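Local coordinates for alcohol dehydrogenase (Thermus sp., PDB 4CPD), which probably interconverts alcohols and their aldehydes or ketones with NAD as cofactor, as a zinc-containing medium-chain dehydrogenase, at residues M1-K9 with G120-V128; R31-G39 with P144-I153. One frame throughout, in Å; residues are numbered along the deposited sequence.

Interaction 1. Residues M1-K9 with G120-V128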
loop_
_atom_site.group_PDB
_atom_site.type_symbol
_atom_site.label_atom_id
_atom_site.label_comp_id
_atom_site.label_asym_id
_atom_site.label_seq_id
_atom_site.Cartn_x
_atom_site.Cartn_y
_atom_site.Cartn_z
ATOM N N MET A 1 21.187 -36.475 -17.140
ATOM C CA MET A 1 19.949 -35.657 -17.115
ATOM C C MET A 1 19.810 -34.866 -18.402
ATOM O O MET A 1 20.711 -34.124 -18.778
ATOM C CB MET A 1 19.975 -34.664 -15.934
ATOM C CG MET A 1 18.743 -34.694 -15.049
ATOM S SD MET A 1 18.466 -33.203 -14.091
ATOM C CE MET A 1 19.919 -32.194 -14.242
ATOM N N ARG A 2 18.668 -35.012 -19.064
ATOM C CA ARG A 2 18.284 -34.049 -20.081
ATOM C C ARG A 2 17.839 -32.781 -19.343
ATOM O O ARG A 2 17.175 -32.860 -18.306
ATOM C CB ARG A 2 17.146 -34.561 -20.962
ATOM C CG ARG A 2 17.382 -35.843 -21.766
ATOM C CD ARG A 2 18.678 -35.864 -22.592
ATOM N NE ARG A 2 18.712 -34.963 -23.747
ATOM C CZ ARG A 2 19.831 -34.460 -24.275
ATOM N NH1 ARG A 2 21.017 -34.739 -23.753
ATOM N NH2 ARG A 2 19.773 -33.640 -25.307
ATOM N N ALA A 3 18.236 -31.623 -19.865
ATOM C CA ALA A 3 17.927 -30.334 -19.257
ATOM C C ALA A 3 18.078 -29.194 -20.249
ATOM O O ALA A 3 18.995 -29.188 -21.056
ATOM C CB ALA A 3 18.826 -30.096 -18.062
ATOM N N VAL A 4 17.186 -28.212 -20.184
ATOM C CA VAL A 4 17.306 -27.001 -21.018
ATOM C C VAL A 4 18.329 -26.078 -20.376
ATOM O O VAL A 4 18.228 -25.812 -19.176
ATOM C CB VAL A 4 15.990 -26.222 -21.079
ATOM C CG1 VAL A 4 16.128 -25.009 -21.969
ATOM C CG2 VAL A 4 14.852 -27.097 -21.561
ATOM N N VAL A 5 19.299 -25.589 -21.153
ATOM C CA VAL A 5 20.319 -24.664 -20.622
ATOM C C VAL A 5 20.429 -23.404 -21.468
ATOM O O VAL A 5 20.176 -23.429 -22.672
ATOM C CB VAL A 5 21.732 -25.313 -20.528
ATOM C CG1 VAL A 5 21.675 -26.676 -19.874
ATOM C CG2 VAL A 5 22.364 -25.451 -21.899
ATOM N N PHE A 6 20.836 -22.317 -20.821
ATOM C CA PHE A 6 21.150 -21.043 -21.488
ATOM C C PHE A 6 22.494 -21.200 -22.238
ATOM O O PHE A 6 23.413 -21.897 -21.754
ATOM C CB PHE A 6 21.234 -19.969 -20.391
ATOM C CG PHE A 6 21.509 -18.570 -20.870
ATOM C CD1 PHE A 6 20.487 -17.780 -21.370
ATOM C CD2 PHE A 6 22.778 -18.009 -20.726
ATOM C CE1 PHE A 6 20.730 -16.473 -21.786
ATOM C CE2 PHE A 6 23.023 -16.704 -21.133
ATOM C CZ PHE A 6 21.996 -15.934 -21.666
ATOM N N GLU A 7 22.601 -20.600 -23.427
ATOM C CA GLU A 7 23.893 -20.543 -24.141
ATOM C C GLU A 7 24.397 -19.108 -24.310
ATOM O O GLU A 7 25.536 -18.801 -23.954
ATOM C CB GLU A 7 23.797 -21.254 -25.486
ATOM C CG GLU A 7 23.626 -22.759 -25.342
ATOM C CD GLU A 7 24.038 -23.555 -26.586
ATOM O OE1 GLU A 7 23.768 -23.100 -27.734
ATOM O OE2 GLU A 7 24.633 -24.646 -26.410
ATOM N N ASN A 8 23.534 -18.243 -24.840
ATOM C CA ASN A 8 23.780 -16.795 -24.907
ATOM C C ASN A 8 22.451 -16.065 -25.131
ATOM O O ASN A 8 21.427 -16.696 -25.305
ATOM C CB ASN A 8 24.810 -16.446 -26.004
ATOM C CG ASN A 8 24.499 -17.110 -27.331
ATOM O OD1 ASN A 8 23.614 -16.665 -28.070
ATOM N ND2 ASN A 8 25.227 -18.183 -27.647
ATOM N N LYS A 9 22.477 -14.738 -25.105
ATOM C CA LYS A 9 21.294 -13.926 -25.374
ATOM C C LYS A 9 20.507 -14.528 -26.552
ATOM O O LYS A 9 21.032 -14.679 -27.657
ATOM C CB LYS A 9 21.720 -12.474 -25.654
ATOM C CG LYS A 9 20.608 -11.431 -25.582
ATOM C CD LYS A 9 21.166 -10.024 -25.412
ATOM C CE LYS A 9 20.143 -8.951 -25.752
ATOM N NZ LYS A 9 20.098 -8.673 -27.209
ATOM N N GLY A 120 17.810 -24.916 -12.461
ATOM C CA GLY A 120 16.413 -24.781 -12.844
ATOM C C GLY A 120 15.558 -26.030 -13.014
ATOM O O GLY A 120 15.996 -27.135 -12.756
ATOM N N ALA A 121 14.317 -25.823 -13.455
ATOM C CA ALA A 121 13.275 -26.833 -13.376
ATOM C C ALA A 121 12.981 -27.479 -14.725
ATOM O O ALA A 121 12.322 -28.534 -14.799
ATOM C CB ALA A 121 11.993 -26.237 -12.772
ATOM N N GLN A 122 13.431 -26.842 -15.793
ATOM C CA GLN A 122 13.285 -27.405 -17.138
ATOM C C GLN A 122 14.307 -28.569 -17.351
ATOM O O GLN A 122 15.274 -28.470 -18.109
ATOM C CB GLN A 122 13.449 -26.293 -18.167
ATOM C CG GLN A 122 12.289 -25.313 -18.137
ATOM C CD GLN A 122 12.580 -23.982 -18.781
ATOM O OE1 GLN A 122 13.585 -23.806 -19.478
ATOM N NE2 GLN A 122 11.677 -23.027 -18.563
ATOM N N ALA A 123 14.077 -29.663 -16.641
ATOM C CA ALA A 123 15.033 -30.728 -16.508
ATOM C C ALA A 123 14.331 -31.922 -15.872
ATOM O O ALA A 123 13.242 -31.790 -15.308
ATOM C CB ALA A 123 16.168 -30.282 -15.633
ATOM N N GLU A 124 14.956 -33.088 -15.950
ATOM C CA GLU A 124 14.304 -34.301 -15.513
ATOM C C GLU A 124 14.274 -34.419 -14.002
ATOM O O GLU A 124 13.344 -35.014 -13.448
ATOM C CB GLU A 124 14.995 -35.519 -16.093
ATOM C CG GLU A 124 14.937 -35.627 -17.598
ATOM C CD GLU A 124 15.575 -36.909 -18.071
ATOM O OE1 GLU A 124 14.991 -37.961 -17.752
ATOM O OE2 GLU A 124 16.667 -36.859 -18.707
ATOM N N ILE A 125 15.282 -33.856 -13.341
ATOM C CA ILE A 125 15.358 -33.868 -11.871
ATOM C C ILE A 125 15.577 -32.457 -11.308
ATOM O O ILE A 125 16.374 -31.673 -11.847
ATOM C CB ILE A 125 16.518 -34.760 -11.347
ATOM C CG1 ILE A 125 16.519 -36.148 -12.000
ATOM C CG2 ILE A 125 16.445 -34.904 -9.821
ATOM C CD1 ILE A 125 15.358 -37.029 -11.592
ATOM N N LEU A 126 14.899 -32.158 -10.203
ATOM C CA LEU A 126 15.082 -30.899 -9.507
ATOM C C LEU A 126 15.446 -31.121 -8.041
ATOM O O LEU A 126 14.812 -31.926 -7.376
ATOM C CB LEU A 126 13.805 -30.082 -9.614
ATOM C CG LEU A 126 13.829 -28.652 -9.070
ATOM C CD1 LEU A 126 14.719 -27.792 -9.945
ATOM C CD2 LEU A 126 12.400 -28.103 -9.009
ATOM N N ARG A 127 16.463 -30.410 -7.550
ATOM C CA ARG A 127 16.786 -30.427 -6.140
ATOM C C ARG A 127 16.004 -29.295 -5.515
ATOM O O ARG A 127 16.120 -28.161 -5.946
ATOM C CB ARG A 127 18.291 -30.232 -5.893
ATOM C CG ARG A 127 18.726 -30.433 -4.431
ATOM C CD ARG A 127 20.226 -30.219 -4.181
ATOM N NE ARG A 127 20.614 -28.825 -4.377
ATOM C CZ ARG A 127 20.633 -27.870 -3.430
ATOM N NH1 ARG A 127 20.310 -28.097 -2.143
ATOM N NH2 ARG A 127 20.990 -26.644 -3.796
ATOM N N VAL A 128 15.214 -29.606 -4.496
ATOM C CA VAL A 128 14.450 -28.624 -3.771
ATOM C C VAL A 128 14.955 -28.571 -2.321
ATOM O O VAL A 128 14.685 -29.490 -1.514
ATOM C CB VAL A 128 12.954 -28.986 -3.787
ATOM C CG1 VAL A 128 12.138 -28.005 -2.941
ATOM C CG2 VAL A 128 12.427 -29.016 -5.212
#

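Interaction 2. Residues R31-G39 with P144-I153. With ZN (zinc ion), chain E; NAD (nicotinamide-adenine-dinucleotide), chain G.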
loop_
_atom_site.group_PDB
_atom_site.type_symbol
_atom_site.label_atom_id
_atom_site.label_comp_id
_atom_site.label_asym_id
_atom_site.label_seq_id
_atom_site.Cartn_x
_atom_site.Cartn_y
_atom_site.Cartn_z
ATOM N N ARG A 31 11.333 -35.799 -9.558
ATOM C CA ARG A 31 11.244 -36.206 -10.943
ATOM C C ARG A 31 10.209 -35.330 -11.651
ATOM O O ARG A 31 8.992 -35.542 -11.569
ATOM C CB ARG A 31 10.906 -37.702 -11.055
ATOM C CG ARG A 31 11.353 -38.356 -12.370
ATOM C CD ARG A 31 10.823 -39.784 -12.474
ATOM N N VAL A 32 10.705 -34.325 -12.352
ATOM C CA VAL A 32 9.816 -33.393 -13.021
ATOM C C VAL A 32 9.044 -34.077 -14.140
ATOM O O VAL A 32 9.617 -34.732 -15.006
ATOM C CB VAL A 32 10.554 -32.217 -13.677
ATOM C CG1 VAL A 32 9.539 -31.231 -14.258
ATOM C CG2 VAL A 32 11.483 -31.507 -12.694
ATOM N N HIS A 33 7.740 -33.837 -14.143
ATOM C CA HIS A 33 6.805 -34.345 -15.158
ATOM C C HIS A 33 6.462 -33.236 -16.171
ATOM O O HIS A 33 6.484 -33.459 -17.368
ATOM C CB HIS A 33 5.579 -34.800 -14.387
ATOM C CG HIS A 33 4.570 -35.534 -15.189
ATOM N ND1 HIS A 33 3.365 -34.971 -15.559
ATOM C CD2 HIS A 33 4.550 -36.806 -15.641
ATOM C CE1 HIS A 33 2.649 -35.864 -16.217
ATOM N NE2 HIS A 33 3.349 -36.984 -16.288
ATOM N N LEU A 34 6.143 -32.038 -15.678
ATOM C CA LEU A 34 5.850 -30.881 -16.532
ATOM C C LEU A 34 6.637 -29.710 -16.028
ATOM O O LEU A 34 6.839 -29.564 -14.799
ATOM C CB LEU A 34 4.369 -30.477 -16.489
ATOM C CG LEU A 34 3.351 -31.366 -17.174
ATOM C CD1 LEU A 34 1.931 -31.071 -16.701
ATOM C CD2 LEU A 34 3.478 -31.158 -18.674
ATOM N N ALA A 35 7.063 -28.863 -16.976
ATOM C CA ALA A 35 7.844 -27.682 -16.659
ATOM C C ALA A 35 7.384 -26.566 -17.546
ATOM O O ALA A 35 7.213 -26.747 -18.722
ATOM C CB ALA A 35 9.323 -27.942 -16.829
ATOM N N GLY A 36 7.163 -25.401 -16.968
ATOM C CA GLY A 36 6.631 -24.297 -17.729
ATOM C C GLY A 36 7.733 -23.387 -18.223
ATOM O O GLY A 36 8.869 -23.394 -17.697
ATOM N N ILE A 37 7.363 -22.601 -19.234
ATOM C CA ILE A 37 8.081 -21.395 -19.633
ATOM C C ILE A 37 7.257 -20.172 -19.242
ATOM O O ILE A 37 6.110 -20.022 -19.680
ATOM C CB ILE A 37 8.302 -21.351 -21.130
ATOM C CG1 ILE A 37 9.124 -22.571 -21.553
ATOM C CG2 ILE A 37 9.021 -20.068 -21.508
ATOM C CD1 ILE A 37 9.092 -22.819 -23.045
ATOM N N CYS A 38 7.875 -19.314 -18.424
ATOM C CA CYS A 38 7.214 -18.157 -17.792
ATOM C C CYS A 38 7.654 -16.868 -18.492
ATOM O O CYS A 38 8.715 -16.801 -19.117
ATOM C CB CYS A 38 7.574 -18.132 -16.295
ATOM S SG CYS A 38 6.931 -16.762 -15.342
ATOM N N GLY A 39 6.829 -15.843 -18.394
ATOM C CA GLY A 39 7.221 -14.517 -18.857
ATOM C C GLY A 39 8.553 -14.068 -18.262
ATOM O O GLY A 39 9.345 -13.431 -18.954
ATOM N N PRO A 144 -1.823 -32.833 -12.599
ATOM C CA PRO A 144 -0.552 -32.088 -12.609
ATOM C C PRO A 144 -0.572 -30.864 -13.512
ATOM O O PRO A 144 0.050 -29.867 -13.186
ATOM C CB PRO A 144 0.461 -33.097 -13.160
ATOM C CG PRO A 144 -0.139 -34.441 -12.878
ATOM C CD PRO A 144 -1.637 -34.270 -12.849
ATOM N N GLU A 145 -1.272 -30.923 -14.634
ATOM C CA GLU A 145 -1.287 -29.784 -15.540
ATOM C C GLU A 145 -2.091 -28.641 -14.968
ATOM O O GLU A 145 -1.902 -27.500 -15.344
ATOM C CB GLU A 145 -1.760 -30.158 -16.962
ATOM C CG GLU A 145 -3.189 -30.640 -17.124
ATOM C CD GLU A 145 -3.428 -32.101 -16.719
ATOM O OE1 GLU A 145 -2.563 -32.750 -16.067
ATOM O OE2 GLU A 145 -4.529 -32.603 -17.028
ATOM N N ARG A 146 -3.001 -28.940 -14.053
ATOM C CA ARG A 146 -3.730 -27.880 -13.345
ATOM C C ARG A 146 -2.869 -27.384 -12.201
ATOM O O ARG A 146 -2.714 -26.179 -12.024
ATOM C CB ARG A 146 -5.068 -28.391 -12.795
ATOM C CG ARG A 146 -6.097 -27.293 -12.597
ATOM C CD ARG A 146 -7.168 -27.599 -11.548
ATOM N NE ARG A 146 -8.456 -28.266 -11.881
ATOM C CZ ARG A 146 -9.178 -28.189 -13.006
ATOM N NH1 ARG A 146 -8.804 -27.506 -14.070
ATOM N NH2 ARG A 146 -10.321 -28.841 -13.054
ATOM N N ALA A 147 -2.295 -28.330 -11.451
ATOM C CA ALA A 147 -1.543 -28.017 -10.239
ATOM C C ALA A 147 -0.357 -27.114 -10.485
ATOM O O ALA A 147 -0.016 -26.285 -9.624
ATOM C CB ALA A 147 -1.067 -29.285 -9.536
ATOM N N ILE A 148 0.292 -27.273 -11.624
ATOM C CA ILE A 148 1.564 -26.572 -11.824
ATOM C C ILE A 148 1.448 -25.055 -11.618
ATOM O O ILE A 148 2.351 -24.428 -11.095
ATOM C CB ILE A 148 2.216 -26.912 -13.172
ATOM C CG1 ILE A 148 3.563 -26.204 -13.305
ATOM C CG2 ILE A 148 1.320 -26.531 -14.339
ATOM C CD1 ILE A 148 4.414 -26.761 -14.419
ATOM N N PHE A 149 0.305 -24.499 -11.947
ATOM C CA PHE A 149 0.080 -23.053 -11.856
ATOM C C PHE A 149 0.106 -22.488 -10.438
ATOM O O PHE A 149 0.479 -21.327 -10.216
ATOM C CB PHE A 149 -1.214 -22.716 -12.539
ATOM C CG PHE A 149 -1.177 -22.994 -14.003
ATOM C CD1 PHE A 149 -1.452 -24.242 -14.505
ATOM C CD2 PHE A 149 -0.770 -22.023 -14.870
ATOM C CE1 PHE A 149 -1.379 -24.494 -15.868
ATOM C CE2 PHE A 149 -0.707 -22.260 -16.236
ATOM C CZ PHE A 149 -1.017 -23.504 -16.737
ATOM N N ALA A 150 -0.211 -23.338 -9.470
ATOM C CA ALA A 150 -0.158 -22.953 -8.069
ATOM C C ALA A 150 1.231 -22.497 -7.625
ATOM O O ALA A 150 1.355 -21.685 -6.689
ATOM C CB ALA A 150 -0.623 -24.103 -7.201
ATOM N N GLY A 151 2.260 -23.034 -8.275
ATOM C CA GLY A 151 3.620 -22.738 -7.885
ATOM C C GLY A 151 4.119 -21.372 -8.303
ATOM O O GLY A 151 5.112 -20.876 -7.706
ATOM N N ASP A 152 3.449 -20.753 -9.294
ATOM C CA ASP A 152 3.948 -19.464 -9.811
ATOM C C ASP A 152 2.832 -18.536 -10.243
ATOM O O ASP A 152 2.349 -17.768 -9.426
ATOM C CB ASP A 152 5.007 -19.717 -10.898
ATOM C CG ASP A 152 5.557 -18.482 -11.490
ATOM O OD1 ASP A 152 5.102 -17.370 -11.158
ATOM O OD2 ASP A 152 6.447 -18.630 -12.347
ATOM N N ILE A 153 2.406 -18.593 -11.493
ATOM C CA ILE A 153 1.582 -17.493 -12.020
ATOM C C ILE A 153 0.153 -17.329 -11.420
ATOM O O ILE A 153 -0.362 -16.216 -11.346
ATOM C CB ILE A 153 1.501 -17.517 -13.541
ATOM C CG1 ILE A 153 0.896 -18.823 -14.031
ATOM C CG2 ILE A 153 2.879 -17.332 -14.163
ATOM C CD1 ILE A 153 0.392 -18.679 -15.453
HETATM ZN ZN ZN E . 7.538 -17.347 -13.262
HETATM P PA NAD G . 3.904 -11.938 -20.850
HETATM O O1A NAD G . 3.672 -13.290 -21.529
HETATM O O2A NAD G . 5.020 -11.030 -21.357
HETATM O O5B NAD G . 2.559 -11.043 -20.750
HETATM C C5B NAD G . 2.615 -9.620 -20.847
HETATM C C4B NAD G . 1.327 -9.090 -21.470
HETATM O O4B NAD G . 1.242 -7.672 -21.283
HETATM C C3B NAD G . 1.285 -9.366 -22.978
HETATM O O3B NAD G . 0.005 -9.839 -23.428
HETATM C C2B NAD G . 1.552 -8.022 -23.593
HETATM O O2B NAD G . 0.935 -7.890 -24.877
HETATM C C1B NAD G . 0.947 -7.099 -22.554
HETATM N N9A NAD G . 1.524 -5.760 -22.676
HETATM C C8A NAD G . 2.832 -5.491 -22.863
HETATM N N7A NAD G . 3.001 -4.150 -22.942
HETATM C C5A NAD G . 1.792 -3.559 -22.799
HETATM C C6A NAD G . 1.270 -2.179 -22.769
HETATM N N6A NAD G . 2.133 -1.161 -22.916
HETATM N N1A NAD G . -0.063 -1.968 -22.599
HETATM C C2A NAD G . -0.920 -2.997 -22.450
HETATM N N3A NAD G . -0.508 -4.287 -22.467
HETATM C C4A NAD G . 0.808 -4.626 -22.630
HETATM O O3 NAD G . 4.224 -12.171 -19.277
HETATM P PN NAD G . 3.381 -13.012 -18.176
HETATM O O1N NAD G . 3.909 -14.429 -18.287
HETATM O O2N NAD G . 1.891 -12.654 -18.208
HETATM O O5D NAD G . 3.926 -12.325 -16.817
HETATM C C5D NAD G . 3.338 -11.064 -16.439
HETATM C C4D NAD G . 4.279 -10.085 -15.743
HETATM O O4D NAD G . 4.308 -10.409 -14.346
HETATM C C3D NAD G . 5.726 -10.133 -16.237
HETATM O O3D NAD G . 6.285 -8.812 -16.133
HETATM C C2D NAD G . 6.392 -11.135 -15.291
HETATM O O2D NAD G . 7.835 -11.045 -15.185
HETATM C C1D NAD G . 5.655 -10.793 -13.993
HETATM N N1N NAD G . 5.673 -11.865 -12.984
HETATM C C2N NAD G . 5.865 -11.438 -11.733
HETATM C C3N NAD G . 5.909 -12.312 -10.657
HETATM C C7N NAD G . 6.115 -11.689 -9.306
HETATM O O7N NAD G . 6.642 -12.306 -8.394
HETATM N N7N NAD G . 5.670 -10.428 -9.135
HETATM C C4N NAD G . 5.739 -13.687 -10.888
HETATM C C5N NAD G . 5.539 -14.127 -12.203
HETATM C C6N NAD G . 5.509 -13.188 -13.248
HETATM O O HOH W 1 8.105 -15.458 -11.764
#

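Interaction 1. Residues M1-K9 with G120-V128
A3 and A123 bring their backbones together in a single antiparallel bridge, CA to CA 4.0 Å, close enough for A3 CB and A123 CB to touch. This is the tight part of the contact. Around it V4 N donates to Q122 O at 2.8 Å in a nearly straight bond (167°), while E124 N reaches R2 O in a longer one. V4 lays CG2 against Q122 O and CB and turns CG1 toward Q122 OE1; Q122 OE1 is hydrogen-bonded to Y330 OH and Q122 NE2 to G36 O. The end at M1, R2 and E124 is the more solvent-exposed side. There E124 sends its chain out extended beyond CG (chi2 -176°), and OE2 takes R2 N through its anti lone pair at 2.7 Å. With an alanine here, R2 N would probably be left without its carboxylate acceptor, and a gap would open beside R2 CB and CG. The guanidinium of R2 leads away from the contact, and its NH1 forms a salt bridge with E16. M1, bent at chi3, brings SD to I125 N at 3.3 Å in a weak hydrogen bond and rests the sulfur on I125 CB. E16 OE2 is also hydrogen-bonded to M1 N. Strand 2-8 pairs on its other side with strand 11-16 in a beta hairpin, through A3 with K15 and V5 with A13, whereas 120-128 runs on into strand 125-128, beside strand 28-37. The bridge therefore joins the N-terminal hairpin to the sheet of the GroES-like catalytic domain.

Interaction 2. Residues R31-G39 with P144-I153
C38 and D152 both set their side chains anti to the backbone N, chi1 177° for C38 and 179° for D152, and this directs SG and OD2 onto one zinc ion from two separate parts of the chain. SG binds the metal at 2.2 Å and D152 OD2 at 1.9 Å; the two ligand atoms lie 3.6 Å apart. D152 is monodentate: its OD1 stays 3.2 Å from the zinc and lies instead near C5N of the nicotinamide. H59 and a water complete the four-ligand set. C38 is also the N-cap of helix 39-45, with SG capping a backbone N beyond G39, so the same sulfur serves helix and metal. G39 N adds a weak bond to the NAD phosphate oxygen O1N, and a side chain at this glycine would collide with that oxygen.

Away from the metal the contact is van der Waals packing, with no hydrogen bond between the segments. L34 crosses the start of helix 144-147, its CD1 resting on E145 CA and CB, the nearer approach 3.7 Å, with P144 beside them. I148 extends CG1 and CD1 toward the strand (chi1 -178°), and CD1 lies against L34 O and G36 N. I153, at the start of helix 153-163, brings CG2 near C38 SG and also packs on V180 of helix 179-190. One sulfur, one carboxylate oxygen, one imidazole and a water make up a catalytic-type zinc site. In zinc alcohol dehydrogenases the water position is where the substrate oxygen binds, and the nicotinamide beside D152 is consistent with hydride transfer there.

Interactions 1 and 2 lie 14 Å apart, centre to centre, and meet by the sheet in which strands 125-128 and 28-37 are antiparallel neighbours, through residues just before strand 125-128. E124 O and V32 N, 2.9 Å apart, probably share a hydrogen bond, and A123 O packs on V32 CG2. Along the chain the segments alternate: 1-9, 31-39, 120-128, then 144-153. Strand 28-37 thus has 120-128 as a neighbour and packs on 144-153, whose end leads into helix 153-163 beside helix 179-190 of the Rossmann-type domain. The N-terminal hairpin is thereby connected, through 120-128 and strand 28-37, to the zinc ligands and NAD.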